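Local structure of lysine/ornithine decarboxylase (Vibrio vulnificus, 2PLJ) at residues Val166-Leu172 with Ile206-Ser212; Val149-Leu153 with Val196-Thr200; Tyr225-Ile229 with Leu250-Phe256. The protein decarboxylates lysine and ornithine, probably through pyridoxal phosphate, and is captured here with putrescine joined to the cofactor. One frame throughout, in Å; residues are numbered along the deposited sequence.

Interaction 1 of 3, residues Val166-Leu172 with Ile206-Ser212; sequences VELLVRL and IRIKGLS
Glu167 sits between Arg207 and Lys209 where two neighbouring parallel strands of the beta/alpha barrel, 167-171 and 207-212, run side by side. Its carboxylate is shared by the two basic side chains in a salt-bridge network. Arg207 NE meets Glu167 OE1 at 2.7 Å, in the guanidinium plane and on the anti lone pair of that oxygen. Arg207 NH2 adds a weak second bond to Glu167 OE1. The second salt bridge brings Lys209 NZ to Glu167 OE2 at 2.8 Å, from above the carboxylate plane. The Glu167 chain is extended beyond CG, which lies between the backbone N and the carbonyl carbon (chi1 53°), and it runs alongside Arg207. A beta bulge lies here, and at it Lys209 points toward strand 167-171. The register slips by one residue after Leu168, and Leu168 O accepts from Lys209 N at 2.7 Å and weakly from Gly210 N. Regular pairing resumes with Val170 N to Gly210 O. On the other face Val170 and Ile208 pack on helix 191-203, and Ile208 and Leu211 on Leu247. Ser212 is almost as well covered as Glu167. Its carbonyl O accepts from Leu172 N. Arg171, whose side chain reaches the bound ligand, has its CB 3.4 Å from Ser212 OG.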
ATOM      1  N   VAL A 166       4.072  14.348  31.898  1.00 16.96           N
ATOM      2  CA  VAL A 166       3.317  13.238  31.316  1.00 16.02           C
ATOM      3  C   VAL A 166       2.571  12.376  32.351  1.00 16.27           C
ATOM      4  O   VAL A 166       2.945  12.332  33.537  1.00 15.27           O
ATOM      5  CB  VAL A 166       4.252  12.298  30.471  1.00 16.65           C
ATOM      6  CG1 VAL A 166       4.988  13.091  29.361  1.00 18.01           C
ATOM      7  CG2 VAL A 166       5.219  11.529  31.372  1.00 16.87           C
ATOM      8  N   GLU A 167       1.533  11.678  31.889  1.00 14.95           N
ATOM      9  CA  GLU A 167       0.993  10.543  32.640  1.00 16.23           C
ATOM     10  C   GLU A 167       0.848   9.381  31.657  1.00 14.81           C
ATOM     11  O   GLU A 167       0.499   9.585  30.500  1.00 14.43           O
ATOM     12  CB  GLU A 167      -0.339  10.863  33.323  1.00 16.78           C
ATOM     13  CG  GLU A 167      -1.411  11.422  32.391  1.00 17.87           C
ATOM     14  CD  GLU A 167      -2.722  11.791  33.101  1.00 20.08           C
ATOM     15  OE1 GLU A 167      -2.802  11.659  34.340  1.00 24.05           O
ATOM     16  OE2 GLU A 167      -3.662  12.236  32.411  1.00 23.98           O
ATOM     17  N   LEU A 168       1.151   8.176  32.120  1.00 13.37           N
ATOM     18  CA  LEU A 168       1.288   7.034  31.201  1.00 13.31           C
ATOM     19  C   LEU A 168       0.204   5.966  31.403  1.00 13.24           C
ATOM     20  O   LEU A 168      -0.193   5.655  32.545  1.00 13.87           O
ATOM     21  CB  LEU A 168       2.663   6.378  31.421  1.00 12.80           C
ATOM     22  CG  LEU A 168       3.890   7.299  31.277  1.00 13.36           C
ATOM     23  CD1 LEU A 168       5.138   6.495  31.524  1.00 14.01           C
ATOM     24  CD2 LEU A 168       3.888   7.937  29.878  1.00 14.44           C
ATOM     25  N   LEU A 169      -0.237   5.384  30.290  1.00 12.47           N
ATOM     26  CA  LEU A 169      -1.045   4.166  30.309  1.00 11.73           C
ATOM     27  C   LEU A 169      -0.101   3.001  30.049  1.00 12.56           C
ATOM     28  O   LEU A 169       0.710   3.054  29.100  1.00 14.79           O
ATOM     29  CB  LEU A 169      -2.133   4.202  29.222  1.00 12.18           C
ATOM     30  CG  LEU A 169      -3.239   5.248  29.424  1.00 12.54           C
ATOM     31  CD1 LEU A 169      -4.051   5.447  28.113  1.00 15.25           C
ATOM     32  CD2 LEU A 169      -4.143   4.872  30.594  1.00 14.34           C
ATOM     33  N   VAL A 170      -0.215   1.945  30.856  1.00 12.92           N
ATOM     34  CA  VAL A 170       0.612   0.752  30.666  1.00 12.51           C
ATOM     35  C   VAL A 170      -0.216  -0.258  29.891  1.00 12.92           C
ATOM     36  O   VAL A 170      -1.291  -0.638  30.343  1.00 13.13           O
ATOM     37  CB  VAL A 170       1.080   0.120  32.016  1.00 12.37           C
ATOM     38  CG1 VAL A 170       1.966  -1.079  31.710  1.00 12.48           C
ATOM     39  CG2 VAL A 170       1.839   1.167  32.843  1.00 14.08           C
ATOM     40  N   ARG A 171       0.266  -0.645  28.708  1.00 12.44           N
ATOM     41  CA  ARG A 171      -0.513  -1.480  27.817  1.00 12.84           C
ATOM     42  C   ARG A 171      -0.170  -2.944  28.091  1.00 14.04           C
ATOM     43  O   ARG A 171       1.013  -3.319  28.064  1.00 13.91           O
ATOM     44  CB  ARG A 171      -0.221  -1.152  26.347  1.00 12.27           C
ATOM     45  CG  ARG A 171      -0.980  -2.107  25.403  1.00 12.61           C
ATOM     46  CD  ARG A 171      -0.959  -1.570  23.990  1.00 12.99           C
ATOM     47  NE  ARG A 171      -1.460  -2.560  23.045  1.00 14.40           N
ATOM     48  CZ  ARG A 171      -1.554  -2.371  21.719  1.00 14.31           C
ATOM     49  NH1 ARG A 171      -1.261  -1.195  21.161  1.00 14.46           N
ATOM     50  NH2 ARG A 171      -1.971  -3.378  20.937  1.00 16.34           N
ATOM     51  N   LEU A 172      -1.205  -3.728  28.355  1.00 13.65           N
ATOM     52  CA  LEU A 172      -1.070  -5.181  28.591  1.00 16.02           C
ATOM     53  C   LEU A 172      -1.489  -5.963  27.352  1.00 16.86           C
ATOM     54  O   LEU A 172      -2.328  -5.503  26.570  1.00 16.71           O
ATOM     55  CB  LEU A 172      -1.929  -5.627  29.783  1.00 16.37           C
ATOM     56  CG  LEU A 172      -1.402  -5.336  31.191  1.00 16.91           C
ATOM     57  CD1 LEU A 172      -1.405  -3.846  31.467  1.00 18.71           C
ATOM     58  CD2 LEU A 172      -2.169  -6.076  32.283  1.00 18.54           C
ATOM     59  N   ILE A 206       7.542   8.926  37.848  1.00 15.12           N
ATOM     60  CA  ILE A 206       6.768   9.056  36.592  1.00 15.03           C
ATOM     61  C   ILE A 206       5.349   8.613  36.903  1.00 14.88           C
ATOM     62  O   ILE A 206       5.151   7.521  37.425  1.00 14.72           O
ATOM     63  CB  ILE A 206       7.362   8.210  35.436  1.00 14.35           C
ATOM     64  CG1 ILE A 206       8.793   8.679  35.109  1.00 14.55           C
ATOM     65  CG2 ILE A 206       6.384   8.202  34.196  1.00 16.02           C
ATOM     66  CD1 ILE A 206       9.590   7.692  34.211  1.00 13.85           C
ATOM     67  N   ARG A 207       4.375   9.478  36.605  1.00 15.46           N
ATOM     68  CA  ARG A 207       2.971   9.212  36.908  1.00 16.55           C
ATOM     69  C   ARG A 207       2.390   8.146  35.982  1.00 16.39           C
ATOM     70  O   ARG A 207       2.551   8.220  34.756  1.00 15.40           O
ATOM     71  CB  ARG A 207       2.150  10.499  36.782  1.00 16.79           C
ATOM     72  CG  ARG A 207       0.628  10.282  36.882  1.00 20.47           C
ATOM     73  CD  ARG A 207      -0.169  11.589  36.999  1.00 21.08           C
ATOM     74  NE  ARG A 207      -1.590  11.353  36.719  1.00 26.50           N
ATOM     75  CZ  ARG A 207      -2.454  10.844  37.599  1.00 29.69           C
ATOM     76  NH1 ARG A 207      -2.054  10.535  38.832  1.00 30.84           N
ATOM     77  NH2 ARG A 207      -3.722  10.646  37.248  1.00 30.82           N
ATOM     78  N   ILE A 208       1.702   7.181  36.584  1.00 16.29           N
ATOM     79  CA  ILE A 208       0.935   6.195  35.815  1.00 16.09           C
ATOM     80  C   ILE A 208      -0.552   6.570  35.895  1.00 16.32           C
ATOM     81  O   ILE A 208      -1.141   6.594  37.000  1.00 17.08           O
ATOM     82  CB  ILE A 208       1.170   4.744  36.328  1.00 16.53           C
ATOM     83  CG1 ILE A 208       2.666   4.340  36.251  1.00 16.11           C
ATOM     84  CG2 ILE A 208       0.265   3.756  35.564  1.00 15.26           C
ATOM     85  CD1 ILE A 208       3.319   4.488  34.871  1.00 14.46           C
ATOM     86  N   LYS A 209      -1.137   6.863  34.734  1.00 16.11           N
ATOM     87  CA  LYS A 209      -2.561   7.181  34.589  1.00 16.50           C
ATOM     88  C   LYS A 209      -3.401   5.911  34.761  1.00 15.96           C
ATOM     89  O   LYS A 209      -4.447   5.936  35.391  1.00 16.25           O
ATOM     90  CB  LYS A 209      -2.835   7.788  33.212  1.00 17.19           C
ATOM     91  CG  LYS A 209      -4.258   8.305  33.062  1.00 19.33           C
ATOM     92  CD  LYS A 209      -4.484   8.961  31.702  1.00 19.27           C
ATOM     93  CE  LYS A 209      -5.909   9.524  31.596  1.00 22.54           C
ATOM     94  NZ  LYS A 209      -6.041  10.765  32.427  1.00 23.44           N
ATOM     95  N   GLY A 210      -2.923   4.788  34.231  1.00 15.19           N
ATOM     96  CA  GLY A 210      -3.705   3.562  34.334  1.00 14.69           C
ATOM     97  C   GLY A 210      -3.209   2.500  33.371  1.00 14.77           C
ATOM     98  O   GLY A 210      -2.016   2.470  33.037  1.00 14.79           O
ATOM     99  N   LEU A 211      -4.143   1.648  32.933  1.00 14.32           N
ATOM    100  CA  LEU A 211      -3.847   0.499  32.069  1.00 14.32           C
ATOM    101  C   LEU A 211      -4.607   0.599  30.751  1.00 14.88           C
ATOM    102  O   LEU A 211      -5.665   1.238  30.673  1.00 16.22           O
ATOM    103  CB  LEU A 211      -4.236  -0.817  32.752  1.00 14.52           C
ATOM    104  CG  LEU A 211      -3.677  -1.090  34.153  1.00 14.62           C
ATOM    105  CD1 LEU A 211      -4.173  -2.470  34.669  1.00 15.72           C
ATOM    106  CD2 LEU A 211      -2.172  -1.059  34.128  1.00 16.10           C
ATOM    107  N   SER A 212      -4.074  -0.051  29.717  1.00 15.99           N
ATOM    108  CA  SER A 212      -4.784  -0.117  28.440  1.00 15.86           C
ATOM    109  C   SER A 212      -4.572  -1.472  27.810  1.00 15.95           C
ATOM    110  O   SER A 212      -3.637  -2.205  28.170  1.00 15.94           O
ATOM    111  CB  SER A 212      -4.310   0.985  27.488  1.00 16.85           C
ATOM    112  OG  SER A 212      -3.023   0.693  26.974  1.00 17.52           O
TER
HETATM  113  O   HOH W   1       5.100  11.606  35.051  1.00 28.63           O

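Interaction 2 of 3, residues Val149-Leu153 with Val196-Thr200; sequences VVDNL and VIIET
Apolar contacts between Ile197 and the chain at Val150-Leu153 carry this interaction. Ile197 CG2 meets Val150 CG2 at 4.1 Å, the two side chains sliding past each other in opposite directions. Ile197 CG1 touches Leu153 CD2 at 4.0 Å. Ile197 CD1 reaches the backbone, 3.6 Å from Asn152 N. That amide is buried by the contact and has no partner in the model. Leu153 crosses Val196 and Thr200 at about a right angle. Leu153 CD1 faces Val196 CG1, and Leu153 CD2 lies 3.8 Å from Thr200 OG1. In the beta/alpha barrel, helix 191-203 here packs against the end of strand 147-150 and the first turn of helix 153-157. No hydrogen bond crosses between the segments; the polar groups bond within their own segment or to residues outside the contact. Thr200 OG1 and Thr200 N both donate to Val196 O, from opposite faces of its plane. The bond from Thr200 OG1 to Val196 O is 2.8 Å and turns this polar branch back onto its own helix. Asn152 is the N-cap of helix 153-157, its OD1 accepting from Glu155 N. Asn152 ND2 donates to Asp151 OD1 at 3.0 Å, nearly along the C-O axis of that oxygen. Asp151 OD2 takes a further hydrogen bond from Gly188 N.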
ATOM      1  N   VAL A 149       1.551   5.908  26.028  1.00 13.56           N
ATOM      2  CA  VAL A 149       1.482   4.492  26.383  1.00 14.20           C
ATOM      3  C   VAL A 149       2.894   3.932  26.475  1.00 14.27           C
ATOM      4  O   VAL A 149       3.767   4.278  25.643  1.00 14.35           O
ATOM      5  CB  VAL A 149       0.689   3.697  25.284  1.00 14.14           C
ATOM      6  CG1 VAL A 149       0.968   2.160  25.379  1.00 15.33           C
ATOM      7  CG2 VAL A 149      -0.820   4.029  25.316  1.00 16.20           C
ATOM      8  N   VAL A 150       3.118   3.052  27.449  1.00 13.85           N
ATOM      9  CA  VAL A 150       4.332   2.240  27.489  1.00 14.44           C
ATOM     10  C   VAL A 150       3.964   0.786  27.690  1.00 13.55           C
ATOM     11  O   VAL A 150       2.948   0.488  28.317  1.00 14.43           O
ATOM     12  CB  VAL A 150       5.332   2.712  28.570  1.00 15.22           C
ATOM     13  CG1 VAL A 150       5.762   4.157  28.285  1.00 17.09           C
ATOM     14  CG2 VAL A 150       4.746   2.563  29.987  1.00 14.69           C
ATOM     15  N   ASP A 151       4.787  -0.109  27.157  1.00 13.06           N
ATOM     16  CA  ASP A 151       4.622  -1.541  27.443  1.00 13.72           C
ATOM     17  C   ASP A 151       5.938  -2.237  27.802  1.00 13.66           C
ATOM     18  O   ASP A 151       6.015  -3.481  27.856  1.00 14.53           O
ATOM     19  CB  ASP A 151       3.890  -2.228  26.282  1.00 14.40           C
ATOM     20  CG  ASP A 151       4.780  -2.451  25.042  1.00 14.37           C
ATOM     21  OD1 ASP A 151       6.001  -2.127  25.064  1.00 15.80           O
ATOM     22  OD2 ASP A 151       4.225  -2.970  24.047  1.00 18.44           O
ATOM     23  N   ASN A 152       6.972  -1.444  28.064  1.00 13.69           N
ATOM     24  CA  ASN A 152       8.248  -2.006  28.446  1.00 14.44           C
ATOM     25  C   ASN A 152       9.147  -0.972  29.139  1.00 14.36           C
ATOM     26  O   ASN A 152       8.895   0.244  29.064  1.00 14.62           O
ATOM     27  CB  ASN A 152       8.920  -2.701  27.238  1.00 13.90           C
ATOM     28  CG  ASN A 152       9.511  -1.714  26.248  1.00 16.16           C
ATOM     29  OD1 ASN A 152      10.524  -1.080  26.546  1.00 15.42           O
ATOM     30  ND2 ASN A 152       8.908  -1.604  25.058  1.00 14.34           N
ATOM     31  N   LEU A 153      10.178  -1.469  29.821  1.00 14.37           N
ATOM     32  CA  LEU A 153      11.046  -0.621  30.620  1.00 15.01           C
ATOM     33  C   LEU A 153      11.926   0.307  29.780  1.00 15.14           C
ATOM     34  O   LEU A 153      12.264   1.417  30.229  1.00 16.13           O
ATOM     35  CB  LEU A 153      11.885  -1.471  31.584  1.00 14.76           C
ATOM     36  CG  LEU A 153      11.086  -2.060  32.765  1.00 14.36           C
ATOM     37  CD1 LEU A 153      11.929  -3.074  33.587  1.00 16.18           C
ATOM     38  CD2 LEU A 153      10.534  -0.965  33.699  1.00 15.77           C
ATOM     39  N   VAL A 196       5.914  -4.557  37.415  1.00 16.69           N
ATOM     40  CA  VAL A 196       7.325  -4.126  37.418  1.00 16.56           C
ATOM     41  C   VAL A 196       7.460  -2.721  36.813  1.00 15.84           C
ATOM     42  O   VAL A 196       8.141  -1.857  37.362  1.00 15.34           O
ATOM     43  CB  VAL A 196       8.257  -5.137  36.688  1.00 17.27           C
ATOM     44  CG1 VAL A 196       9.682  -4.626  36.647  1.00 18.34           C
ATOM     45  CG2 VAL A 196       8.239  -6.519  37.386  1.00 18.05           C
ATOM     46  N   ILE A 197       6.763  -2.481  35.701  1.00 15.03           N
ATOM     47  CA  ILE A 197       6.771  -1.152  35.096  1.00 15.16           C
ATOM     48  C   ILE A 197       6.195  -0.096  36.057  1.00 15.12           C
ATOM     49  O   ILE A 197       6.743   1.010  36.197  1.00 15.73           O
ATOM     50  CB  ILE A 197       6.006  -1.156  33.748  1.00 14.34           C
ATOM     51  CG1 ILE A 197       6.811  -1.938  32.700  1.00 15.65           C
ATOM     52  CG2 ILE A 197       5.765   0.272  33.260  1.00 14.54           C
ATOM     53  CD1 ILE A 197       6.011  -2.301  31.431  1.00 16.84           C
ATOM     54  N   ILE A 198       5.118  -0.449  36.745  1.00 15.13           N
ATOM     55  CA  ILE A 198       4.416   0.503  37.614  1.00 15.12           C
ATOM     56  C   ILE A 198       5.282   0.813  38.863  1.00 15.59           C
ATOM     57  O   ILE A 198       5.438   1.980  39.261  1.00 15.42           O
ATOM     58  CB  ILE A 198       2.992   0.019  37.958  1.00 14.73           C
ATOM     59  CG1 ILE A 198       2.103   0.047  36.691  1.00 14.47           C
ATOM     60  CG2 ILE A 198       2.353   0.885  39.063  1.00 14.25           C
ATOM     61  CD1 ILE A 198       0.814  -0.709  36.818  1.00 16.59           C
ATOM     62  N   GLU A 199       5.878  -0.231  39.432  1.00 15.23           N
ATOM     63  CA  GLU A 199       6.816  -0.042  40.540  1.00 16.66           C
ATOM     64  C   GLU A 199       8.043   0.805  40.139  1.00 16.19           C
ATOM     65  O   GLU A 199       8.503   1.650  40.935  1.00 15.26           O
ATOM     66  CB  GLU A 199       7.231  -1.386  41.150  1.00 17.08           C
ATOM     67  CG  GLU A 199       7.657  -1.267  42.597  1.00 23.30           C
ATOM     68  CD  GLU A 199       7.758  -2.620  43.305  1.00 28.78           C
ATOM     69  OE1 GLU A 199       7.014  -3.560  42.921  1.00 32.25           O
ATOM     70  OE2 GLU A 199       8.578  -2.735  44.247  1.00 32.60           O
ATOM     71  N   THR A 200       8.559   0.577  38.922  1.00 15.91           N
ATOM     72  CA  THR A 200       9.706   1.337  38.411  1.00 16.23           C
ATOM     73  C   THR A 200       9.330   2.807  38.157  1.00 15.99           C
ATOM     74  O   THR A 200      10.120   3.714  38.480  1.00 15.73           O
ATOM     75  CB  THR A 200      10.348   0.677  37.163  1.00 16.46           C
ATOM     76  OG1 THR A 200      10.691  -0.676  37.475  1.00 17.46           O
ATOM     77  CG2 THR A 200      11.611   1.397  36.737  1.00 16.62           C
TER

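Interaction 3 of 3, residues Tyr225-Ile229 with Leu250-Phe256; sequences YVEAI and LDIGGGF. With P3T ((4-{[(4-aminobutyl)amino]methyl}-5-hydroxy-6-methylpyridin-3-yl)methyl dihydrogen phosphate), chain D.
Tyr225 reaches from helix 223-241 to the glycine-rich turn after strand 249-251, within a beta-alpha-beta unit of the barrel. CB points from the helix toward the turn. CG lies anti to the carbonyl carbon (chi1 -64°), which directs the ring at Gly254. The ring then passes the turn edge-on. Tyr225 CD1 is 3.9 Å from Ile252 O, and Tyr225 CE1 lies closer to Gly254 O than to that carbonyl. Both oxygens sit near the ring plane. Tyr225 CE1 also touches Phe256 CE1 at 4.1 Å. The two rings are nearly parallel, with planes 9° apart, but slid so far that they barely overlap. At the tip, Tyr225 OH donates to Gly254 O at 2.6 Å, tilted from the carbonyl plane. Tyr225 OH also stands over one face of Phe256, toward its rim, and lies 3.1 Å from Gly255 C. One turn along the helix, Ile229 packs on Leu250 and Ile252, with its CG1 against Ile252 CG2. Asp251 OD1 accepts from Gly253 N and forms an Asx turn at the start of the glycine run. The tyrosine thus grips this phosphate-binding turn from the side of the helix. Gly292 N and Arg293 N also bind the ligand. In the turn itself, Gly255 N donates to P3T OAE, a phosphate oxygen, at 2.9 Å, with an N-H...O angle of 168°.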
ATOM      1  N   TYR A 225     -12.762  -8.836  25.383  1.00 15.55           N
ATOM      2  CA  TYR A 225     -12.811  -7.641  26.234  1.00 16.25           C
ATOM      3  C   TYR A 225     -13.032  -7.982  27.699  1.00 15.57           C
ATOM      4  O   TYR A 225     -12.356  -7.447  28.597  1.00 14.43           O
ATOM      5  CB  TYR A 225     -13.894  -6.672  25.767  1.00 17.07           C
ATOM      6  CG  TYR A 225     -13.640  -6.092  24.383  1.00 17.18           C
ATOM      7  CD1 TYR A 225     -12.962  -4.875  24.214  1.00 16.66           C
ATOM      8  CD2 TYR A 225     -14.080  -6.772  23.240  1.00 17.76           C
ATOM      9  CE1 TYR A 225     -12.717  -4.321  22.912  1.00 17.65           C
ATOM     10  CE2 TYR A 225     -13.844  -6.247  21.935  1.00 16.13           C
ATOM     11  CZ  TYR A 225     -13.190  -5.023  21.788  1.00 16.75           C
ATOM     12  OH  TYR A 225     -12.976  -4.542  20.534  1.00 19.50           O
ATOM     13  N   VAL A 226     -14.005  -8.852  27.940  1.00 14.75           N
ATOM     14  CA  VAL A 226     -14.342  -9.248  29.310  1.00 14.74           C
ATOM     15  C   VAL A 226     -13.112  -9.808  30.047  1.00 14.90           C
ATOM     16  O   VAL A 226     -12.814  -9.373  31.156  1.00 15.56           O
ATOM     17  CB  VAL A 226     -15.495 -10.284  29.306  1.00 14.46           C
ATOM     18  CG1 VAL A 226     -15.803 -10.754  30.723  1.00 14.71           C
ATOM     19  CG2 VAL A 226     -16.742  -9.664  28.641  1.00 14.29           C
ATOM     20  N   GLU A 227     -12.404 -10.753  29.428  1.00 15.71           N
ATOM     21  CA  GLU A 227     -11.245 -11.381  30.073  1.00 16.68           C
ATOM     22  C   GLU A 227     -10.151 -10.359  30.349  1.00 15.39           C
ATOM     23  O   GLU A 227      -9.522 -10.403  31.418  1.00 14.60           O
ATOM     24  CB  GLU A 227     -10.662 -12.529  29.242  1.00 17.10           C
ATOM     25  CG  GLU A 227     -11.571 -13.747  29.020  1.00 19.15           C
ATOM     26  CD  GLU A 227     -10.804 -14.958  28.468  1.00 22.13           C
ATOM     27  OE1 GLU A 227      -9.794 -14.756  27.742  1.00 30.05           O
ATOM     28  OE2 GLU A 227     -11.217 -16.106  28.743  1.00 27.65           O
ATOM     29  N   ALA A 228      -9.925  -9.463  29.382  1.00 15.11           N
ATOM     30  CA  ALA A 228      -8.956  -8.380  29.528  1.00 14.33           C
ATOM     31  C   ALA A 228      -9.326  -7.461  30.685  1.00 14.23           C
ATOM     32  O   ALA A 228      -8.471  -7.084  31.485  1.00 14.14           O
ATOM     33  CB  ALA A 228      -8.820  -7.579  28.204  1.00 14.59           C
ATOM     34  N   ILE A 229     -10.603  -7.115  30.780  1.00 14.04           N
ATOM     35  CA  ILE A 229     -11.073  -6.206  31.831  1.00 14.54           C
ATOM     36  C   ILE A 229     -10.869  -6.823  33.233  1.00 14.63           C
ATOM     37  O   ILE A 229     -10.335  -6.166  34.158  1.00 14.86           O
ATOM     38  CB  ILE A 229     -12.536  -5.775  31.592  1.00 14.28           C
ATOM     39  CG1 ILE A 229     -12.620  -4.871  30.332  1.00 14.50           C
ATOM     40  CG2 ILE A 229     -13.098  -5.053  32.829  1.00 15.41           C
ATOM     41  CD1 ILE A 229     -14.029  -4.718  29.744  1.00 16.09           C
ATOM     42  N   LEU A 250      -8.858   2.931  32.982  1.00 15.23           N
ATOM     43  CA  LEU A 250      -8.773   1.746  32.124  1.00 15.74           C
ATOM     44  C   LEU A 250      -9.160   2.158  30.728  1.00 15.34           C
ATOM     45  O   LEU A 250     -10.243   2.724  30.527  1.00 15.29           O
ATOM     46  CB  LEU A 250      -9.725   0.638  32.599  1.00 15.25           C
ATOM     47  CG  LEU A 250      -9.628  -0.620  31.747  1.00 17.06           C
ATOM     48  CD1 LEU A 250      -8.161  -1.137  31.753  1.00 17.96           C
ATOM     49  CD2 LEU A 250     -10.605  -1.696  32.253  1.00 17.03           C
ATOM     50  N   ASP A 251      -8.293   1.856  29.765  1.00 15.53           N
ATOM     51  CA  ASP A 251      -8.561   2.157  28.352  1.00 15.53           C
ATOM     52  C   ASP A 251      -8.732   0.801  27.654  1.00 15.35           C
ATOM     53  O   ASP A 251      -7.772   0.022  27.609  1.00 14.55           O
ATOM     54  CB  ASP A 251      -7.350   2.936  27.812  1.00 16.88           C
ATOM     55  CG  ASP A 251      -7.381   3.161  26.305  1.00 19.09           C
ATOM     56  OD1 ASP A 251      -8.223   2.573  25.583  1.00 18.11           O
ATOM     57  OD2 ASP A 251      -6.511   3.953  25.869  1.00 20.19           O
ATOM     58  N   ILE A 252      -9.938   0.508  27.154  1.00 15.21           N
ATOM     59  CA  ILE A 252     -10.257  -0.825  26.602  1.00 15.95           C
ATOM     60  C   ILE A 252      -9.971  -0.992  25.093  1.00 15.60           C
ATOM     61  O   ILE A 252     -10.331  -1.995  24.478  1.00 16.14           O
ATOM     62  CB  ILE A 252     -11.715  -1.268  26.923  1.00 16.25           C
ATOM     63  CG1 ILE A 252     -12.728  -0.321  26.233  1.00 16.72           C
ATOM     64  CG2 ILE A 252     -11.937  -1.331  28.458  1.00 15.95           C
ATOM     65  CD1 ILE A 252     -14.157  -0.852  26.222  1.00 17.87           C
ATOM     66  N   GLY A 253      -9.296   0.004  24.540  1.00 15.03           N
ATOM     67  CA  GLY A 253      -8.857   0.004  23.141  1.00 15.29           C
ATOM     68  C   GLY A 253      -9.980   0.024  22.113  1.00 15.89           C
ATOM     69  O   GLY A 253     -11.099   0.528  22.382  1.00 15.11           O
ATOM     70  N   GLY A 254      -9.624  -0.434  20.915  1.00 16.81           N
ATOM     71  CA  GLY A 254     -10.546  -0.441  19.778  1.00 16.50           C
ATOM     72  C   GLY A 254     -11.063  -1.834  19.477  1.00 17.30           C
ATOM     73  O   GLY A 254     -11.108  -2.715  20.347  1.00 17.44           O
ATOM     74  N   GLY A 255     -11.472  -2.022  18.223  1.00 15.88           N
ATOM     75  CA  GLY A 255     -11.754  -3.389  17.727  1.00 16.67           C
ATOM     76  C   GLY A 255     -13.213  -3.765  17.566  1.00 15.65           C
ATOM     77  O   GLY A 255     -13.525  -4.880  17.157  1.00 17.55           O
ATOM     78  N   PHE A 256     -14.108  -2.838  17.883  1.00 15.74           N
ATOM     79  CA  PHE A 256     -15.543  -3.075  17.760  1.00 15.88           C
ATOM     80  C   PHE A 256     -15.820  -3.321  16.291  1.00 16.01           C
ATOM     81  O   PHE A 256     -15.290  -2.608  15.428  1.00 15.65           O
ATOM     82  CB  PHE A 256     -16.319  -1.849  18.266  1.00 16.69           C
ATOM     83  CG  PHE A 256     -15.862  -1.401  19.627  1.00 15.00           C
ATOM     84  CD1 PHE A 256     -16.223  -2.123  20.773  1.00 17.29           C
ATOM     85  CD2 PHE A 256     -14.962  -0.330  19.748  1.00 16.37           C
ATOM     86  CE1 PHE A 256     -15.752  -1.717  22.038  1.00 17.29           C
ATOM     87  CE2 PHE A 256     -14.490   0.076  21.006  1.00 18.44           C
ATOM     88  CZ  PHE A 256     -14.891  -0.628  22.157  1.00 18.02           C
TER
HETATM   89  OAE P3T D 501     -11.452   0.153  16.325  1.00 15.82           O
HETATM   90  PAU P3T D 501     -10.319  -0.427  15.374  1.00 17.90           P
HETATM   91  OAF P3T D 501     -10.221   0.450  14.037  1.00 17.28           O
HETATM   92  OAC P3T D 501     -10.435  -1.909  15.066  1.00 17.00           O
HETATM   93  OAP P3T D 501      -8.856  -0.222  16.037  1.00 16.51           O
HETATM   94  CAM P3T D 501      -8.406   1.167  16.334  1.00 19.33           C
HETATM   95  CAS P3T D 501      -7.127   1.008  17.168  1.00 19.91           C
HETATM   96  CAH P3T D 501      -7.261   1.443  18.493  1.00 20.96           C
HETATM   97  NAO P3T D 501      -6.227   1.347  19.329  1.00 20.17           N
HETATM   98  CAQ P3T D 501      -5.065   0.816  18.966  1.00 20.56           C
HETATM   99  CAA P3T D 501      -3.926   0.709  20.011  1.00 23.13           C
HETATM  100  CAR P3T D 501      -4.872   0.327  17.657  1.00 21.36           C
HETATM  101  OAD P3T D 501      -3.681  -0.190  17.320  1.00 22.15           O
HETATM  102  CAT P3T D 501      -5.932   0.409  16.728  1.00 18.18           C
HETATM  103  CAG P3T D 501      -5.726  -0.026  15.383  1.00 19.95           C
HETATM  104  NAN P3T D 501      -4.788  -0.924  15.118  1.00 24.54           N
HETATM  105  CAL P3T D 501      -4.417  -1.457  13.768  1.00 25.66           C
HETATM  106  CAK P3T D 501      -5.635  -1.895  12.938  1.00 21.96           C
HETATM  107  CAJ P3T D 501      -5.072  -2.329  11.548  1.00 21.35           C
HETATM  108  CAI P3T D 501      -6.200  -2.788  10.619  1.00 21.89           C
HETATM  109  NAB P3T D 501      -5.679  -3.403   9.374  1.00 18.86           N

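In the fold
All three interactions belong to one parallel barrel sheet and its surrounding helices. Interactions 1 and 2 have centres about 8 Å apart and share the border between strands 167-171 and 147-150, where Leu169 O and Val150 N probably hydrogen-bond. Along the chain their segments alternate. Helix 191-203 of interaction 2 links the two strands of interaction 1. Interaction 3 comes later, its centre about 15 Å from that of interaction 1 and about 19 Å from that of interaction 2. It joins interaction 1 where Leu211 O and Asp251 N probably bond across strands 207-212 and 249-251. Four neighbouring strands are thus linked, with Arg171 and Gly255 bringing interactions 1 and 3 to the ligand pocket.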